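Local coordinates for glutamine amidotransferase domain-containing protein (Thermotoga maritima, PDB 1O1Y) that probably hydrolyses glutamine to supply ammonia for transfer to an acceptor, as related glutamine amidotransferases do, though its acceptor is not known, at residues G69-E74 against L106-G111; E170-V175 against L182-E187; E24-M29 against F40-T45; F147-D152 against E198-E203. All coordinates share one frame; numbering follows the deposited sequence.

Contact 1: G69-E74 against L106-G111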
loop_
_atom_site.group_PDB
_atom_site.type_symbol
_atom_site.label_atom_id
_atom_site.label_comp_id
_atom_site.label_asym_id
_atom_site.label_seq_id
_atom_site.Cartn_x
_atom_site.Cartn_y
_atom_site.Cartn_z
ATOM N N GLY A 69 -2.903 14.462 -1.328
ATOM C CA GLY A 69 -4.294 14.113 -1.517
ATOM C C GLY A 69 -4.516 13.599 -2.931
ATOM O O GLY A 69 -3.846 14.042 -3.871
ATOM N N ALA A 70 -5.503 12.720 -3.098
ATOM C CA ALA A 70 -5.799 12.134 -4.394
ATOM C C ALA A 70 -6.271 13.133 -5.438
ATOM O O ALA A 70 -6.191 12.834 -6.603
ATOM C CB ALA A 70 -6.852 11.011 -4.236
ATOM N N TYR A 71 -6.800 14.296 -5.049
ATOM C CA TYR A 71 -7.248 15.307 -5.977
ATOM C C TYR A 71 -6.253 16.449 -6.081
ATOM O O TYR A 71 -6.604 17.501 -6.592
ATOM C CB TYR A 71 -8.592 15.898 -5.532
ATOM C CG TYR A 71 -9.664 14.837 -5.440
ATOM C CD1 TYR A 71 -10.083 14.354 -4.210
ATOM C CD2 TYR A 71 -10.202 14.283 -6.585
ATOM C CE1 TYR A 71 -11.054 13.353 -4.131
ATOM C CE2 TYR A 71 -11.201 13.280 -6.522
ATOM C CZ TYR A 71 -11.602 12.832 -5.282
ATOM O OH TYR A 71 -12.535 11.871 -5.197
ATOM N N GLU A 72 -5.036 16.267 -5.581
ATOM C CA GLU A 72 -4.102 17.400 -5.525
ATOM C C GLU A 72 -3.093 17.397 -6.682
ATOM O O GLU A 72 -1.902 17.667 -6.491
ATOM C CB GLU A 72 -3.389 17.418 -4.186
ATOM C CG GLU A 72 -4.333 17.706 -3.031
ATOM C CD GLU A 72 -3.581 18.039 -1.743
ATOM O OE1 GLU A 72 -3.829 19.106 -1.216
ATOM O OE2 GLU A 72 -2.729 17.244 -1.275
ATOM N N GLU A 73 -3.588 17.141 -7.896
ATOM C CA GLU A 73 -2.707 17.119 -9.064
ATOM C C GLU A 73 -2.057 18.445 -9.406
ATOM O O GLU A 73 -0.960 18.444 -9.956
ATOM C CB GLU A 73 -3.439 16.643 -10.329
ATOM C CG GLU A 73 -3.788 15.181 -10.250
ATOM C CD GLU A 73 -5.278 14.956 -10.088
ATOM O OE1 GLU A 73 -5.887 15.612 -9.181
ATOM O OE2 GLU A 73 -5.811 14.129 -10.887
ATOM N N GLU A 74 -2.696 19.576 -9.101
ATOM C CA GLU A 74 -2.101 20.892 -9.377
ATOM C C GLU A 74 -0.921 21.156 -8.448
ATOM O O GLU A 74 0.090 21.643 -8.880
ATOM C CB GLU A 74 -3.146 22.028 -9.316
ATOM C CG GLU A 74 -3.935 22.072 -10.622
ATOM C CD GLU A 74 -4.921 23.198 -10.779
ATOM O OE1 GLU A 74 -5.174 23.974 -9.816
ATOM O OE2 GLU A 74 -5.416 23.333 -11.939
ATOM N N LEU A 106 -6.033 4.298 -6.618
ATOM C CA LEU A 106 -6.674 3.222 -7.361
ATOM C C LEU A 106 -8.203 3.365 -7.296
ATOM O O LEU A 106 -8.898 3.234 -8.310
ATOM C CB LEU A 106 -6.253 1.843 -6.814
ATOM C CG LEU A 106 -6.937 0.620 -7.463
ATOM C CD1 LEU A 106 -6.662 0.492 -8.948
ATOM C CD2 LEU A 106 -6.512 -0.674 -6.732
ATOM N N ALA A 107 -8.740 3.599 -6.106
ATOM C CA ALA A 107 -10.186 3.797 -5.939
ATOM C C ALA A 107 -10.718 4.922 -6.817
ATOM O O ALA A 107 -11.761 4.810 -7.435
ATOM C CB ALA A 107 -10.518 4.083 -4.506
ATOM N N LYS A 108 -9.991 6.031 -6.860
ATOM C CA LYS A 108 -10.356 7.158 -7.705
ATOM C C LYS A 108 -10.407 6.783 -9.202
ATOM O O LYS A 108 -11.325 7.154 -9.901
ATOM C CB LYS A 108 -9.376 8.338 -7.465
ATOM C CG LYS A 108 -9.612 9.502 -8.386
ATOM C CD LYS A 108 -8.657 10.670 -8.050
ATOM C CE LYS A 108 -8.509 11.626 -9.234
ATOM N NZ LYS A 108 -7.644 12.843 -8.989
ATOM N N VAL A 109 -9.391 6.077 -9.682
ATOM C CA VAL A 109 -9.355 5.662 -11.079
ATOM C C VAL A 109 -10.566 4.772 -11.405
ATOM O O VAL A 109 -11.136 4.838 -12.515
ATOM C CB VAL A 109 -8.020 5.009 -11.424
ATOM C CG1 VAL A 109 -8.073 4.366 -12.781
ATOM C CG2 VAL A 109 -6.901 6.044 -11.380
ATOM N N LEU A 110 -10.996 3.985 -10.418
ATOM C CA LEU A 110 -12.140 3.072 -10.558
ATOM C C LEU A 110 -13.462 3.795 -10.245
ATOM O O LEU A 110 -14.525 3.166 -10.102
ATOM C CB LEU A 110 -11.939 1.885 -9.619
ATOM C CG LEU A 110 -10.763 0.982 -10.021
ATOM C CD1 LEU A 110 -10.625 -0.109 -8.986
ATOM C CD2 LEU A 110 -10.981 0.387 -11.385
ATOM N N GLY A 111 -13.400 5.113 -10.106
ATOM C CA GLY A 111 -14.602 5.920 -10.082
ATOM C C GLY A 111 -15.143 6.310 -8.708
ATOM O O GLY A 111 -16.170 6.967 -8.655
#

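Contact 2: E170-V175 against L182-E187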
loop_
_atom_site.group_PDB
_atom_site.type_symbol
_atom_site.label_atom_id
_atom_site.label_comp_id
_atom_site.label_asym_id
_atom_site.label_seq_id
_atom_site.Cartn_x
_atom_site.Cartn_y
_atom_site.Cartn_z
ATOM N N GLU A 170 -15.188 1.675 6.999
ATOM C CA GLU A 170 -15.813 0.542 6.334
ATOM C C GLU A 170 -14.885 -0.045 5.254
ATOM O O GLU A 170 -14.863 -1.266 5.018
ATOM C CB GLU A 170 -17.124 0.976 5.677
ATOM C CG GLU A 170 -17.878 -0.197 5.063
ATOM C CD GLU A 170 -19.298 0.157 4.655
ATOM O OE1 GLU A 170 -19.505 1.279 4.160
ATOM O OE2 GLU A 170 -20.210 -0.686 4.819
ATOM N N ASN A 171 -14.147 0.826 4.571
ATOM C CA ASN A 171 -13.334 0.388 3.427
ATOM C C ASN A 171 -11.841 0.422 3.718
ATOM O O ASN A 171 -11.217 1.464 3.687
ATOM C CB ASN A 171 -13.700 1.215 2.193
ATOM C CG ASN A 171 -15.159 1.132 1.863
ATOM O OD1 ASN A 171 -15.731 0.031 1.799
ATOM N ND2 ASN A 171 -15.793 2.293 1.616
ATOM N N GLN A 172 -11.307 -0.739 4.068
ATOM C CA GLN A 172 -9.873 -0.866 4.389
ATOM C C GLN A 172 -9.096 -1.528 3.282
ATOM O O GLN A 172 -7.873 -1.395 3.229
ATOM C CB GLN A 172 -9.714 -1.616 5.708
ATOM C CG GLN A 172 -10.066 -0.713 6.919
ATOM C CD GLN A 172 -9.002 0.294 7.302
ATOM O OE1 GLN A 172 -7.936 0.331 6.675
ATOM N NE2 GLN A 172 -9.282 1.110 8.350
ATOM N N GLY A 173 -9.748 -2.315 2.449
ATOM C CA GLY A 173 -9.044 -3.001 1.369
ATOM C C GLY A 173 -10.033 -3.583 0.359
ATOM O O GLY A 173 -11.168 -3.944 0.718
ATOM N N PHE A 174 -9.632 -3.618 -0.912
ATOM C CA PHE A 174 -10.485 -4.086 -1.973
ATOM C C PHE A 174 -9.660 -4.677 -3.084
ATOM O O PHE A 174 -8.477 -4.457 -3.165
ATOM C CB PHE A 174 -11.401 -2.968 -2.495
ATOM C CG PHE A 174 -10.660 -1.846 -3.180
ATOM C CD1 PHE A 174 -10.163 -0.767 -2.456
ATOM C CD2 PHE A 174 -10.429 -1.897 -4.547
ATOM C CE1 PHE A 174 -9.480 0.250 -3.101
ATOM C CE2 PHE A 174 -9.751 -0.850 -5.204
ATOM C CZ PHE A 174 -9.269 0.213 -4.473
ATOM N N VAL A 175 -10.336 -5.431 -3.935
ATOM C CA VAL A 175 -9.734 -6.038 -5.103
ATOM C C VAL A 175 -10.647 -5.783 -6.324
ATOM O O VAL A 175 -11.891 -5.781 -6.234
ATOM C CB VAL A 175 -9.543 -7.574 -4.928
ATOM C CG1 VAL A 175 -9.113 -8.241 -6.233
ATOM C CG2 VAL A 175 -8.581 -7.877 -3.824
ATOM N N LEU A 182 -4.947 -1.583 -0.504
ATOM C CA LEU A 182 -4.964 -1.737 0.960
ATOM C C LEU A 182 -4.710 -0.393 1.581
ATOM O O LEU A 182 -3.743 0.250 1.256
ATOM C CB LEU A 182 -3.883 -2.733 1.414
ATOM C CG LEU A 182 -3.926 -4.155 0.917
ATOM C CD1 LEU A 182 -2.763 -4.972 1.534
ATOM C CD2 LEU A 182 -5.261 -4.792 1.202
ATOM N N GLN A 183 -5.588 0.046 2.472
ATOM C CA GLN A 183 -5.392 1.311 3.151
ATOM C C GLN A 183 -4.190 1.249 4.128
ATOM O O GLN A 183 -3.472 2.247 4.363
ATOM C CB GLN A 183 -6.674 1.684 3.882
ATOM C CG GLN A 183 -6.574 2.948 4.698
ATOM C CD GLN A 183 -6.459 4.165 3.801
ATOM O OE1 GLN A 183 -7.467 4.597 3.238
ATOM N NE2 GLN A 183 -5.241 4.712 3.659
ATOM N N PHE A 184 -3.992 0.053 4.692
ATOM C CA PHE A 184 -3.071 -0.201 5.787
ATOM C C PHE A 184 -1.708 -0.784 5.338
ATOM O O PHE A 184 -1.516 -1.208 4.163
ATOM C CB PHE A 184 -3.741 -1.147 6.793
ATOM C CG PHE A 184 -4.241 -2.414 6.177
ATOM C CD1 PHE A 184 -5.578 -2.529 5.753
ATOM C CD2 PHE A 184 -3.410 -3.530 6.092
ATOM C CE1 PHE A 184 -6.029 -3.712 5.170
ATOM C CE2 PHE A 184 -3.862 -4.683 5.541
ATOM C CZ PHE A 184 -5.180 -4.802 5.084
ATOM N N HIS A 185 -0.816 -0.908 6.312
ATOM C CA HIS A 185 0.548 -1.372 6.087
ATOM C C HIS A 185 0.780 -2.710 6.772
ATOM O O HIS A 185 0.613 -2.832 8.001
ATOM C CB HIS A 185 1.506 -0.343 6.668
ATOM C CG HIS A 185 1.404 0.984 6.010
ATOM N ND1 HIS A 185 2.118 1.313 4.877
ATOM C CD2 HIS A 185 0.646 2.067 6.308
ATOM C CE1 HIS A 185 1.834 2.561 4.527
ATOM N NE2 HIS A 185 0.942 3.040 5.375
ATOM N N ILE A 186 1.195 -3.702 5.977
ATOM C CA ILE A 186 1.718 -4.945 6.501
ATOM C C ILE A 186 3.192 -5.090 6.139
ATOM O O ILE A 186 3.809 -6.128 6.458
ATOM C CB ILE A 186 0.917 -6.170 5.993
ATOM C CG1 ILE A 186 1.036 -6.357 4.486
ATOM C CG2 ILE A 186 -0.542 -6.067 6.392
ATOM C CD1 ILE A 186 0.301 -7.619 3.930
ATOM N N GLU A 187 3.771 -4.043 5.541
ATOM C CA GLU A 187 5.210 -4.039 5.160
ATOM C C GLU A 187 6.123 -3.334 6.129
ATOM O O GLU A 187 7.331 -3.271 5.906
ATOM C CB GLU A 187 5.405 -3.470 3.757
ATOM C CG GLU A 187 5.413 -1.948 3.633
ATOM C CD GLU A 187 4.038 -1.265 3.750
ATOM O OE1 GLU A 187 2.956 -1.920 3.877
ATOM O OE2 GLU A 187 4.033 -0.005 3.662
HETATM O O HOH W 1 -9.771 3.765 4.433
#

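Contact 3: E24-M29 against F40-T45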
loop_
_atom_site.group_PDB
_atom_site.type_symbol
_atom_site.label_atom_id
_atom_site.label_comp_id
_atom_site.label_asym_id
_atom_site.label_seq_id
_atom_site.Cartn_x
_atom_site.Cartn_y
_atom_site.Cartn_z
ATOM N N GLU A 24 8.955 6.174 2.925
ATOM C CA GLU A 24 7.789 5.341 2.764
ATOM C C GLU A 24 8.029 4.447 1.555
ATOM O O GLU A 24 7.383 4.536 0.513
ATOM C CB GLU A 24 6.511 6.156 2.708
ATOM C CG GLU A 24 6.411 7.029 3.971
ATOM C CD GLU A 24 5.196 7.958 4.061
ATOM O OE1 GLU A 24 4.150 7.657 3.466
ATOM O OE2 GLU A 24 5.290 8.981 4.797
ATOM N N ASP A 25 8.928 3.513 1.776
ATOM C CA ASP A 25 9.480 2.684 0.718
ATOM C C ASP A 25 8.877 1.285 0.743
ATOM O O ASP A 25 7.794 1.070 1.292
ATOM C CB ASP A 25 10.983 2.724 0.810
ATOM C CG ASP A 25 11.524 1.998 2.060
ATOM O OD1 ASP A 25 10.758 1.430 2.878
ATOM O OD2 ASP A 25 12.740 1.965 2.264
ATOM N N LEU A 26 9.550 0.308 0.139
ATOM C CA LEU A 26 8.990 -1.034 0.062
ATOM C C LEU A 26 8.924 -1.754 1.399
ATOM O O LEU A 26 8.273 -2.784 1.518
ATOM C CB LEU A 26 9.763 -1.896 -0.935
ATOM C CG LEU A 26 9.455 -1.613 -2.409
ATOM C CD1 LEU A 26 10.594 -2.221 -3.256
ATOM C CD2 LEU A 26 8.118 -2.108 -2.842
ATOM N N GLY A 27 9.622 -1.230 2.399
ATOM C CA GLY A 27 9.628 -1.874 3.705
ATOM C C GLY A 27 10.123 -3.314 3.581
ATOM O O GLY A 27 11.115 -3.602 2.867
HETATM N N MSE A 28 9.408 -4.225 4.224
HETATM C CA MSE A 28 9.773 -5.643 4.215
HETATM C C MSE A 28 9.565 -6.282 2.854
HETATM O O MSE A 28 10.122 -7.357 2.606
HETATM C CB MSE A 28 8.949 -6.434 5.243
HETATM C CG MSE A 28 9.216 -5.971 6.656
HETATM SE SE MSE A 28 8.513 -7.268 7.992
HETATM C CE MSE A 28 6.726 -6.923 7.946
HETATM N N MSE A 29 8.851 -5.630 1.947
HETATM C CA MSE A 29 8.791 -6.128 0.565
HETATM C C MSE A 29 10.157 -6.147 -0.070
HETATM O O MSE A 29 10.449 -7.062 -0.850
HETATM C CB MSE A 29 7.811 -5.370 -0.303
HETATM C CG MSE A 29 6.387 -5.590 0.039
HETATM SE SE MSE A 29 5.184 -4.632 -1.154
HETATM C CE MSE A 29 5.120 -2.976 -0.150
ATOM N N PHE A 40 13.750 -5.309 -8.895
ATOM C CA PHE A 40 12.832 -4.187 -8.691
ATOM C C PHE A 40 13.464 -2.848 -9.042
ATOM O O PHE A 40 14.697 -2.635 -8.889
ATOM C CB PHE A 40 12.232 -4.185 -7.275
ATOM C CG PHE A 40 13.248 -4.078 -6.177
ATOM C CD1 PHE A 40 13.485 -2.855 -5.561
ATOM C CD2 PHE A 40 13.964 -5.207 -5.760
ATOM C CE1 PHE A 40 14.433 -2.741 -4.553
ATOM C CE2 PHE A 40 14.924 -5.117 -4.747
ATOM C CZ PHE A 40 15.159 -3.874 -4.138
ATOM N N ASP A 41 12.629 -1.965 -9.561
ATOM C CA ASP A 41 12.996 -0.583 -9.890
ATOM C C ASP A 41 12.128 0.332 -9.078
ATOM O O ASP A 41 10.891 0.200 -9.094
ATOM C CB ASP A 41 12.717 -0.281 -11.369
ATOM C CG ASP A 41 13.509 -1.167 -12.334
ATOM O OD1 ASP A 41 14.640 -1.585 -12.030
ATOM O OD2 ASP A 41 13.112 -1.401 -13.479
ATOM N N TYR A 42 12.747 1.247 -8.324
ATOM C CA TYR A 42 11.961 2.321 -7.736
ATOM C C TYR A 42 11.716 3.365 -8.837
ATOM O O TYR A 42 12.610 3.705 -9.625
ATOM C CB TYR A 42 12.692 3.002 -6.583
ATOM C CG TYR A 42 12.538 2.305 -5.249
ATOM C CD1 TYR A 42 13.576 1.596 -4.691
ATOM C CD2 TYR A 42 11.348 2.415 -4.526
ATOM C CE1 TYR A 42 13.444 0.992 -3.479
ATOM C CE2 TYR A 42 11.195 1.799 -3.325
ATOM C CZ TYR A 42 12.245 1.110 -2.780
ATOM O OH TYR A 42 12.084 0.498 -1.584
ATOM N N LEU A 43 10.516 3.885 -8.866
ATOM C CA LEU A 43 10.169 5.045 -9.707
ATOM C C LEU A 43 9.774 6.186 -8.750
ATOM O O LEU A 43 8.734 6.134 -8.131
ATOM C CB LEU A 43 9.029 4.736 -10.646
ATOM C CG LEU A 43 8.641 5.891 -11.585
ATOM C CD1 LEU A 43 9.741 6.216 -12.572
ATOM C CD2 LEU A 43 7.344 5.541 -12.296
ATOM N N ASP A 44 10.646 7.167 -8.623
ATOM C CA ASP A 44 10.429 8.320 -7.743
ATOM C C ASP A 44 9.920 9.463 -8.594
ATOM O O ASP A 44 10.674 10.323 -9.063
ATOM C CB ASP A 44 11.706 8.699 -7.025
ATOM C CG ASP A 44 12.072 7.668 -5.968
ATOM O OD1 ASP A 44 13.046 6.919 -6.165
ATOM O OD2 ASP A 44 11.398 7.534 -4.944
ATOM N N THR A 45 8.616 9.442 -8.806
ATOM C CA THR A 45 7.997 10.418 -9.683
ATOM C C THR A 45 8.129 11.855 -9.175
ATOM O O THR A 45 8.216 12.746 -10.003
ATOM C CB THR A 45 6.514 10.128 -9.915
ATOM O OG1 THR A 45 5.870 9.936 -8.660
ATOM C CG2 THR A 45 6.352 8.773 -10.683
#

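Contact 4: F147-D152 against E198-E203. With SO4 (sulfate ion), chain C.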
loop_
_atom_site.group_PDB
_atom_site.type_symbol
_atom_site.label_atom_id
_atom_site.label_comp_id
_atom_site.label_asym_id
_atom_site.label_seq_id
_atom_site.Cartn_x
_atom_site.Cartn_y
_atom_site.Cartn_z
ATOM N N PHE A 147 -0.664 -1.888 10.696
ATOM C CA PHE A 147 -0.186 -0.528 10.964
ATOM C C PHE A 147 -0.859 0.499 10.013
ATOM O O PHE A 147 -0.947 0.308 8.803
ATOM C CB PHE A 147 1.310 -0.461 10.814
ATOM C CG PHE A 147 1.894 0.881 11.100
ATOM C CD1 PHE A 147 1.814 1.440 12.363
ATOM C CD2 PHE A 147 2.593 1.560 10.097
ATOM C CE1 PHE A 147 2.411 2.703 12.611
ATOM C CE2 PHE A 147 3.175 2.779 10.337
ATOM C CZ PHE A 147 3.063 3.361 11.593
ATOM N N GLN A 148 -1.354 1.563 10.602
ATOM C CA GLN A 148 -2.119 2.592 9.896
ATOM C C GLN A 148 -1.445 3.922 10.050
ATOM O O GLN A 148 -0.917 4.272 11.128
ATOM C CB GLN A 148 -3.523 2.751 10.495
ATOM C CG GLN A 148 -4.391 1.492 10.364
ATOM C CD GLN A 148 -5.014 1.337 8.996
ATOM O OE1 GLN A 148 -4.583 1.964 8.020
ATOM N NE2 GLN A 148 -6.055 0.489 8.917
ATOM N N TRP A 149 -1.490 4.704 8.992
ATOM C CA TRP A 149 -1.073 6.081 9.066
ATOM C C TRP A 149 -1.834 6.893 8.019
ATOM O O TRP A 149 -1.296 7.266 6.988
ATOM C CB TRP A 149 0.435 6.217 8.854
ATOM C CG TRP A 149 0.974 7.532 9.425
ATOM C CD1 TRP A 149 0.468 8.782 9.238
ATOM C CD2 TRP A 149 2.099 7.689 10.302
ATOM N NE1 TRP A 149 1.203 9.699 9.952
ATOM C CE2 TRP A 149 2.222 9.052 10.593
ATOM C CE3 TRP A 149 3.006 6.807 10.878
ATOM C CZ2 TRP A 149 3.231 9.546 11.424
ATOM C CZ3 TRP A 149 4.009 7.305 11.685
ATOM C CH2 TRP A 149 4.107 8.648 11.950
ATOM N N HIS A 150 -3.102 7.185 8.299
ATOM C CA HIS A 150 -3.946 7.834 7.294
ATOM C C HIS A 150 -5.056 8.633 7.949
ATOM O O HIS A 150 -5.567 8.266 8.995
ATOM C CB HIS A 150 -4.526 6.804 6.300
ATOM C CG HIS A 150 -5.678 6.015 6.838
ATOM N ND1 HIS A 150 -6.995 6.338 6.559
ATOM C CD2 HIS A 150 -5.723 4.944 7.667
ATOM C CE1 HIS A 150 -7.794 5.500 7.202
ATOM N NE2 HIS A 150 -7.047 4.658 7.899
ATOM N N GLY A 151 -5.438 9.696 7.259
ATOM C CA GLY A 151 -6.573 10.509 7.596
ATOM C C GLY A 151 -7.681 10.449 6.565
ATOM O O GLY A 151 -8.794 10.833 6.881
ATOM N N ASP A 152 -7.370 10.018 5.357
ATOM C CA ASP A 152 -8.377 9.946 4.290
ATOM C C ASP A 152 -8.861 8.523 4.151
ATOM O O ASP A 152 -8.197 7.549 4.557
ATOM C CB ASP A 152 -7.818 10.401 2.947
ATOM C CG ASP A 152 -7.729 11.925 2.805
ATOM O OD1 ASP A 152 -8.101 12.702 3.745
ATOM O OD2 ASP A 152 -7.243 12.423 1.747
ATOM N N GLU A 198 11.744 8.086 13.421
ATOM C CA GLU A 198 12.715 9.149 13.307
ATOM C C GLU A 198 12.275 10.216 12.284
ATOM O O GLU A 198 12.431 11.400 12.575
ATOM C CB GLU A 198 14.108 8.613 12.971
ATOM C CG GLU A 198 15.207 9.660 12.859
ATOM C CD GLU A 198 15.459 10.433 14.149
ATOM O OE1 GLU A 198 14.989 10.017 15.239
ATOM O OE2 GLU A 198 16.133 11.483 14.076
ATOM N N ALA A 199 11.746 9.813 11.140
ATOM C CA ALA A 199 11.365 10.770 10.102
ATOM C C ALA A 199 10.218 11.669 10.582
ATOM O O ALA A 199 10.159 12.854 10.212
ATOM C CB ALA A 199 10.935 10.080 8.819
ATOM N N TYR A 200 9.319 11.094 11.394
ATOM C CA TYR A 200 8.066 11.743 11.776
ATOM C C TYR A 200 7.958 11.993 13.260
ATOM O O TYR A 200 6.867 12.096 13.792
ATOM C CB TYR A 200 6.870 10.971 11.258
ATOM C CG TYR A 200 6.947 10.714 9.768
ATOM C CD1 TYR A 200 6.759 9.445 9.241
ATOM C CD2 TYR A 200 7.254 11.743 8.892
ATOM C CE1 TYR A 200 6.887 9.202 7.889
ATOM C CE2 TYR A 200 7.376 11.507 7.537
ATOM C CZ TYR A 200 7.199 10.248 7.042
ATOM O OH TYR A 200 7.325 10.041 5.679
ATOM N N LYS A 201 9.116 12.143 13.873
ATOM C CA LYS A 201 9.285 12.337 15.288
ATOM C C LYS A 201 8.473 13.533 15.792
ATOM O O LYS A 201 7.855 13.433 16.835
ATOM C CB LYS A 201 10.773 12.571 15.552
ATOM C CG LYS A 201 11.152 13.030 16.915
ATOM C CD LYS A 201 12.659 12.813 17.176
ATOM C CE LYS A 201 12.975 12.846 18.683
ATOM N NZ LYS A 201 14.439 12.648 18.998
ATOM N N ASP A 202 8.476 14.665 15.073
ATOM C CA ASP A 202 7.746 15.850 15.571
ATOM C C ASP A 202 6.234 15.714 15.423
ATOM O O ASP A 202 5.487 16.169 16.264
ATOM C CB ASP A 202 8.230 17.122 14.884
ATOM C CG ASP A 202 9.652 17.427 15.199
ATOM O OD1 ASP A 202 10.154 16.960 16.254
ATOM O OD2 ASP A 202 10.352 18.154 14.459
ATOM N N GLU A 203 5.781 15.089 14.359
ATOM C CA GLU A 203 4.363 14.809 14.184
ATOM C C GLU A 203 3.856 13.872 15.266
ATOM O O GLU A 203 2.772 14.080 15.822
ATOM C CB GLU A 203 4.072 14.187 12.813
ATOM C CG GLU A 203 2.620 13.695 12.658
ATOM C CD GLU A 203 2.297 13.031 11.316
ATOM O OE1 GLU A 203 1.121 12.623 11.114
ATOM O OE2 GLU A 203 3.224 12.878 10.478
HETATM S S SO4 C . -3.822 10.903 4.376
HETATM O O1 SO4 C . -3.409 11.332 5.697
HETATM O O2 SO4 C . -4.648 9.673 4.331
HETATM O O3 SO4 C . -2.579 10.584 3.674
HETATM O O4 SO4 C . -4.493 11.973 3.620
#

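Contact 1: G69-E74 against L106-G111
Ala70, Tyr71 and Glu73 gather round the amine of Lys108, where a type I turn in the loop after strand 60-63 meets helix 102-109, the helix that follows Cys100 in this flavodoxin-like fold. The turn starts at Gly69, whose O accepts from Glu72 N at 3.0 Å; its own N is tied back to Glu72 OE2. Ala70 offers its carbonyl: Lys108 NZ donates to Ala70 O at 2.8 Å, 26° off the carbonyl plane. Tyr71 lays its ring obliquely beside the end of the lysine, CD2 3.8 Å from Lys108 NZ, while its hydroxyl is anchored to Val114 N. Glu73 comes from the opposite direction. With its chain bent at chi2 (109°), in the conformer given here it brings OE2 within 2.9 Å of Lys108 NZ, a salt bridge in which the amine stands above the carboxylate plane; since a second conformer was modelled, this link may not be permanent. Phe83 of helix 78-92 touches both side chains. Lys108 reaches this far because its chain is extended from CG to NZ. A methionine in its place would probably leave the Ala70 carbonyl without its donor and the Glu73 carboxylate without its countercharge. Just beyond, the helix ends in a Schellman motif, in which Gly111, at positive phi, sends its N to Lys108 O at 2.9 Å.

Contact 2: E170-V175 against L182-E187
Gln183 N donates to Gln172 O at 2.8 Å along a nearly straight line (173°), just past the antiparallel, non-hydrogen-bonded pair Gly173-Leu182. From there the Gln183 side chain runs past its partner. Gln183 CB lies 3.4 Å from Gln172 OE1, and CG follows beside the same oxygen. The chain then bends (chi2 70°), its amide plane 89° from that of Gln172. At the tip, Gln183 OE1 accepts from Gln104 NE2 and from a water, 2.7 Å away, that also donates to Asn171 O; NE2 packs on His150. Gln172 OE1 accepts from Gln148 NE2 and meets the Phe184 ring in its plane at the edge, near CD1, while Gln172 NE2 is hydrogen-bonded to Ser166 OG and Glu122 OE1. A CB on Gly173 would come about 3.1 Å from Leu182 CD2, so the close pairing suits a glycine. Beyond Phe184, His185 ND1 donates to Glu187 OE2 at 2.6 Å and His185 NE2 is hydrogen-bonded to a sulfonate oxygen of the oxidised Cys100, consistent with the Cys-His-Glu triad of this amidotransferase family. Strands 173-176 and 179-182 are neighbours in the central sheet; strand 161-165 forms the classic bulge with Gln172 and Gly173, strand 143-150 packs on Gln183 and Phe184, and helix 211-237 touches Ile186 and Glu187.

Contact 3: E24-M29 against F40-T45
The rings of Tyr42 and Phe40 share one methyl, Leu26 CD1, which reaches both obliquely: it is 3.8 Å from Phe40 CD1 and 3.7 Å from Tyr42 CZ. Tyr42 also makes a cation-pi contact with Arg19, and the Asp25 carboxylate is turned only 24° from its ring plane, with Asp25 CB 3.4 Å from Tyr42 OH. Leu26 and Tyr42 run alongside each other, pointing opposite ways, which brings the phenol oxygen to the leucine backbone. There Leu26 N donates to Tyr42 OH at 3.1 Å (162°), and the same oxygen is hydrogen-bonded to Glu30 OE1. A phenylalanine here would probably leave Leu26 N and the Glu30 carboxylate without this partner. Asp25 places its CG between the backbone N and the carbonyl carbon (chi1 69°), from where OD1 accepts from Gly27 N at 2.9 Å in an Asx turn. The chain then runs into helix 28-35, with selenomethionine Met29 N bonded back to Leu26 O. Leu26 and Tyr42 also rest on Ala17 of strand 14-18. The contact thus fastens the loop leading into the helix to the parallel edge strand 39-43, inside the beta-alpha-beta unit 14-18, 28-35 and 39-43 of the flavodoxin-like fold.

Contact 4: F147-D152 against E198-E203
A classic beta bulge, with Trp149 and His150 both opposite Glu122 at the end of strand 143-150, sends the indole of Trp149 out to Tyr200 and Glu203, where helix 190-199 breaks and helix 201-206 begins. Tyr200 is the N-cap of the second helix, at the joint between the two. Trp149 has its CG anti to the backbone N (chi1 -159°), which carries the rings away from the strand. Tyr200 then turns its edge toward the indole face in a T-shaped stack, centroids 5.3 Å apart, with CD1 over the face and Tyr200 CB 3.7 Å from Trp149 CH2. One face of the tyrosine ring carries Ala199 CB over its centre.

At the indole edge Glu203 comes in along an extended chain. Trp149 NE1 donates to Glu203 OE1 at 3.1 Å (150°); the oxygen lies close to the indole plane, yet the donor stands above the carboxylate plane, the two groups being turned 74° apart. Lys207 makes a salt bridge to the same OE1, so that oxygen has two partners, the indole N-H and a lysine. Both Trp149 and Glu203 pack on Ile123 of strand 122-123.

Past the bulge, backbone amides grip a sulfate, probably from the crystallisation liquor. Gly151 N is shared between sulfate O1 and O2, each at 3.0 Å, and Asp152 N donates to O2 at 2.9 Å. His150 NE2 is hydrogen-bonded to Glu122 OE1, and His150 ND1 donates to Asp152 O at 2.6 Å.

Contact 3 closes first, a short loop containing helix 28-35, which connects strands 14-18 and 39-43 at one edge of the sheet. Contact 1 follows in series, bridging the loop after strand 60-63 to helix 102-109. Contact 4 then closes the widest span of the four, from strand 143-150 to the helices near residue 200, and contact 2 falls wholly within it; no contacts cross. Contact 2 meets the other three: Phe174 packs against Leu106 and Leu110 of contact 1, Glu187 O lies 2.8 Å from Met28 N of contact 3, and His185 N lies 2.8 Å from Phe147 O of contact 4. Contacts 2, 3 and 4 all reach the large mixed sheet.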